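Local coordinates for glycoside hydrolase family 61 protein (Myceliophthora thermophila, PDB 5UFV) that uses a copper centre to cleave cellulose chains oxidatively, acting as a lytic polysaccharide monooxygenase that yields C1-oxidised products, at residues A[53-62]-A[172-180]. Sequence-based numbering, arbitrary orientation.
Sequences GAALYAEAAP and CAQIKVTGS
K176 starts out with CG opposite its backbone N (chi1 -171°); the bend at chi3 then brings CE over the Y57 ring, and the bend at chi4 directs NZ. The tyrosine ring meets it with CG between backbone N and carbonyl carbon (chi1 53°). CE of K176 sits 3.4 Å above the plane of the Y57 ring, over its centre, a CH-pi contact. NZ of K176 adds a cation-pi interaction 4.4 Å from the Y57 ring centroid, while it also hydrogen-bonds N150 OD1 on the next strand, 149-159. The same segments pair as parallel strands, A58, E59 and A60 lying beside I175, K176 and V177, at one edge of the mixed sheet of this AA9 beta-sandwich. The ladder runs from A58 N to Q174 O, through K176 N to A58 O and A60 N to K176 O, to T178 N on A60 O at 2.7 Å. A60 O takes a second bond from T178 OG1, longer at 3.3 Å, and both donors approach from one face of its carbonyl plane. On the face that carries A58, A60, I175 and V177, A60 CB touches I175 CG2 at 4.1 Å, next to I9 of strand 4-9. Ahead of the ladder, the extended chain of Q174 carries its amide into the loop 54-56. NE2 donates to L56 O (2.8 Å, 151° at the hydrogen), which lies nearly in the Q174 amide plane, and more weakly to A54 O at 3.0 Å. An alanine in place of Q174 would probably leave the L56 and A54 carbonyls without this donor and the loop freer to shift. With OE1 accepting from W30 NE1, both ends of the amide are engaged, which fixes its rotation; the K176 ammonium, shared between N150 OD1 and the Y57 face, is probably steadied by both.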
loop_
_atom_site.group_PDB
_atom_site.type_symbol
_atom_site.label_atom_id
_atom_site.label_comp_id
_atom_site.label_asym_id
_atom_site.label_seq_id
_atom_site.Cartn_x
_atom_site.Cartn_y
_atom_site.Cartn_z
ATOM N N GLY A 53 13.802 8.333 -3.262
ATOM C CA GLY A 53 13.301 9.622 -2.840
ATOM C C GLY A 53 12.587 10.384 -3.912
ATOM O O GLY A 53 12.347 9.884 -4.997
ATOM N N ALA A 54 12.266 11.621 -3.579
ATOM C CA ALA A 54 11.508 12.493 -4.447
ATOM C C ALA A 54 11.673 13.955 -4.031
ATOM O O ALA A 54 11.942 14.228 -2.875
ATOM C CB ALA A 54 10.046 12.097 -4.410
ATOM N N ALA A 55 11.459 14.881 -4.966
ATOM C CA ALA A 55 11.760 16.308 -4.756
ATOM C C ALA A 55 10.629 17.065 -4.068
ATOM O O ALA A 55 10.875 18.051 -3.336
ATOM C CB ALA A 55 12.086 16.969 -6.089
ATOM N N LEU A 56 9.402 16.625 -4.319
ATOM C CA LEU A 56 8.225 17.320 -3.821
ATOM C C LEU A 56 7.455 16.530 -2.767
ATOM O O LEU A 56 7.676 15.345 -2.591
ATOM C CB LEU A 56 7.274 17.607 -4.982
ATOM C CG LEU A 56 7.885 18.355 -6.154
ATOM C CD1 LEU A 56 6.823 18.620 -7.223
ATOM C CD2 LEU A 56 8.569 19.648 -5.704
ATOM N N TYR A 57 6.523 17.222 -2.121
ATOM C CA TYR A 57 5.591 16.663 -1.142
ATOM C C TYR A 57 4.192 17.247 -1.398
ATOM O O TYR A 57 4.058 18.327 -1.962
ATOM C CB TYR A 57 6.011 17.022 0.280
ATOM C CG TYR A 57 6.225 18.504 0.454
ATOM C CD1 TYR A 57 5.153 19.347 0.702
ATOM C CD2 TYR A 57 7.507 19.077 0.312
ATOM C CE1 TYR A 57 5.337 20.718 0.837
ATOM C CE2 TYR A 57 7.699 20.434 0.441
ATOM C CZ TYR A 57 6.608 21.249 0.704
ATOM O OH TYR A 57 6.764 22.607 0.829
ATOM N N ALA A 58 3.157 16.512 -1.008
ATOM C CA ALA A 58 1.810 17.049 -0.988
ATOM C C ALA A 58 1.487 17.513 0.443
ATOM O O ALA A 58 1.870 16.855 1.406
ATOM C CB ALA A 58 0.832 15.980 -1.434
ATOM N N GLU A 59 0.797 18.640 0.579
ATOM C CA GLU A 59 0.286 19.083 1.883
ATOM C C GLU A 59 -1.013 18.397 2.190
ATOM O O GLU A 59 -1.820 18.133 1.296
ATOM C CB GLU A 59 0.090 20.601 1.939
ATOM C CG GLU A 59 1.378 21.374 1.638
ATOM C CD GLU A 59 1.668 22.538 2.575
ATOM O OE1 GLU A 59 0.725 23.109 3.190
ATOM O OE2 GLU A 59 2.867 22.885 2.683
ATOM N N ALA A 60 -1.206 18.088 3.460
ATOM C CA ALA A 60 -2.449 17.492 3.920
ATOM C C ALA A 60 -2.561 17.599 5.421
ATOM O O ALA A 60 -1.574 17.551 6.144
ATOM C CB ALA A 60 -2.545 16.032 3.516
ATOM N N ALA A 61 -3.784 17.753 5.878
ATOM C CA ALA A 61 -4.069 17.751 7.286
ATOM C C ALA A 61 -4.707 16.412 7.637
ATOM O O ALA A 61 -5.214 15.695 6.766
ATOM C CB ALA A 61 -5.011 18.903 7.631
ATOM N N PRO A 62 -4.692 16.075 8.924
ATOM C CA PRO A 62 -5.395 14.897 9.383
ATOM C C PRO A 62 -6.836 14.956 8.934
ATOM O O PRO A 62 -7.395 16.043 8.888
ATOM C CB PRO A 62 -5.303 15.015 10.902
ATOM C CG PRO A 62 -4.030 15.771 11.141
ATOM C CD PRO A 62 -3.943 16.746 10.009
ATOM N N CYS A 172 5.811 4.360 -2.988
ATOM C CA CYS A 172 5.835 5.402 -1.931
ATOM C C CYS A 172 5.772 6.817 -2.515
ATOM O O CYS A 172 6.295 7.075 -3.622
ATOM C CB CYS A 172 7.087 5.308 -1.041
ATOM S SG CYS A 172 7.265 3.646 -0.380
ATOM N N ALA A 173 5.137 7.703 -1.735
ATOM C CA ALA A 173 4.949 9.128 -2.061
ATOM C C ALA A 173 5.154 9.958 -0.812
ATOM O O ALA A 173 5.104 9.423 0.291
ATOM C CB ALA A 173 3.555 9.377 -2.606
ATOM N N GLN A 174 5.369 11.250 -0.982
ATOM C CA GLN A 174 5.759 12.126 0.129
ATOM C C GLN A 174 4.628 13.087 0.562
ATOM O O GLN A 174 4.102 13.861 -0.245
ATOM C CB GLN A 174 7.026 12.902 -0.249
ATOM C CG GLN A 174 8.181 11.980 -0.587
ATOM C CD GLN A 174 9.533 12.652 -0.669
ATOM O OE1 GLN A 174 10.542 12.037 -0.349
ATOM N NE2 GLN A 174 9.568 13.886 -1.108
ATOM N N ILE A 175 4.260 13.016 1.838
ATOM C CA ILE A 175 3.166 13.824 2.392
ATOM C C ILE A 175 3.684 14.655 3.565
ATOM O O ILE A 175 4.252 14.104 4.527
ATOM C CB ILE A 175 2.040 12.940 2.940
ATOM C CG1 ILE A 175 1.709 11.828 1.955
ATOM C CG2 ILE A 175 0.810 13.774 3.273
ATOM C CD1 ILE A 175 0.790 12.229 0.837
ATOM N N LYS A 176 3.497 15.974 3.470
ATOM C CA LYS A 176 3.754 16.858 4.585
ATOM C C LYS A 176 2.425 17.085 5.303
ATOM O O LYS A 176 1.551 17.810 4.792
ATOM C CB LYS A 176 4.375 18.185 4.147
ATOM C CG LYS A 176 4.833 18.976 5.355
ATOM C CD LYS A 176 5.429 20.341 5.042
ATOM C CE LYS A 176 6.631 20.317 4.093
ATOM N NZ LYS A 176 7.897 19.791 4.678
ATOM N N VAL A 177 2.278 16.441 6.464
ATOM C CA VAL A 177 1.072 16.516 7.304
ATOM C C VAL A 177 1.084 17.745 8.193
ATOM O O VAL A 177 1.985 17.905 9.025
ATOM C CB VAL A 177 0.969 15.284 8.211
ATOM C CG1 VAL A 177 -0.200 15.397 9.177
ATOM C CG2 VAL A 177 0.830 14.035 7.360
ATOM N N THR A 178 0.080 18.602 8.026
ATOM C CA THR A 178 -0.012 19.860 8.754
ATOM C C THR A 178 -0.828 19.724 10.041
ATOM O O THR A 178 -1.187 18.623 10.446
ATOM C CB THR A 178 -0.672 20.927 7.865
ATOM O OG1 THR A 178 -1.986 20.487 7.481
ATOM C CG2 THR A 178 0.183 21.181 6.620
ATOM N N GLY A 179 -1.123 20.853 10.681
ATOM C CA GLY A 179 -1.955 20.868 11.878
ATOM C C GLY A 179 -1.166 20.714 13.163
ATOM O O GLY A 179 0.052 20.926 13.208
ATOM N N SER A 180 -1.873 20.339 14.216
ATOM C CA SER A 180 -1.286 20.257 15.553
ATOM C C SER A 180 -1.847 19.058 16.295
ATOM O O SER A 180 -2.164 19.118 17.482
ATOM C CB SER A 180 -1.552 21.553 16.324
ATOM O OG SER A 180 -2.930 21.885 16.303
HETATM O O HOH W 1 13.265 12.327 -0.792
#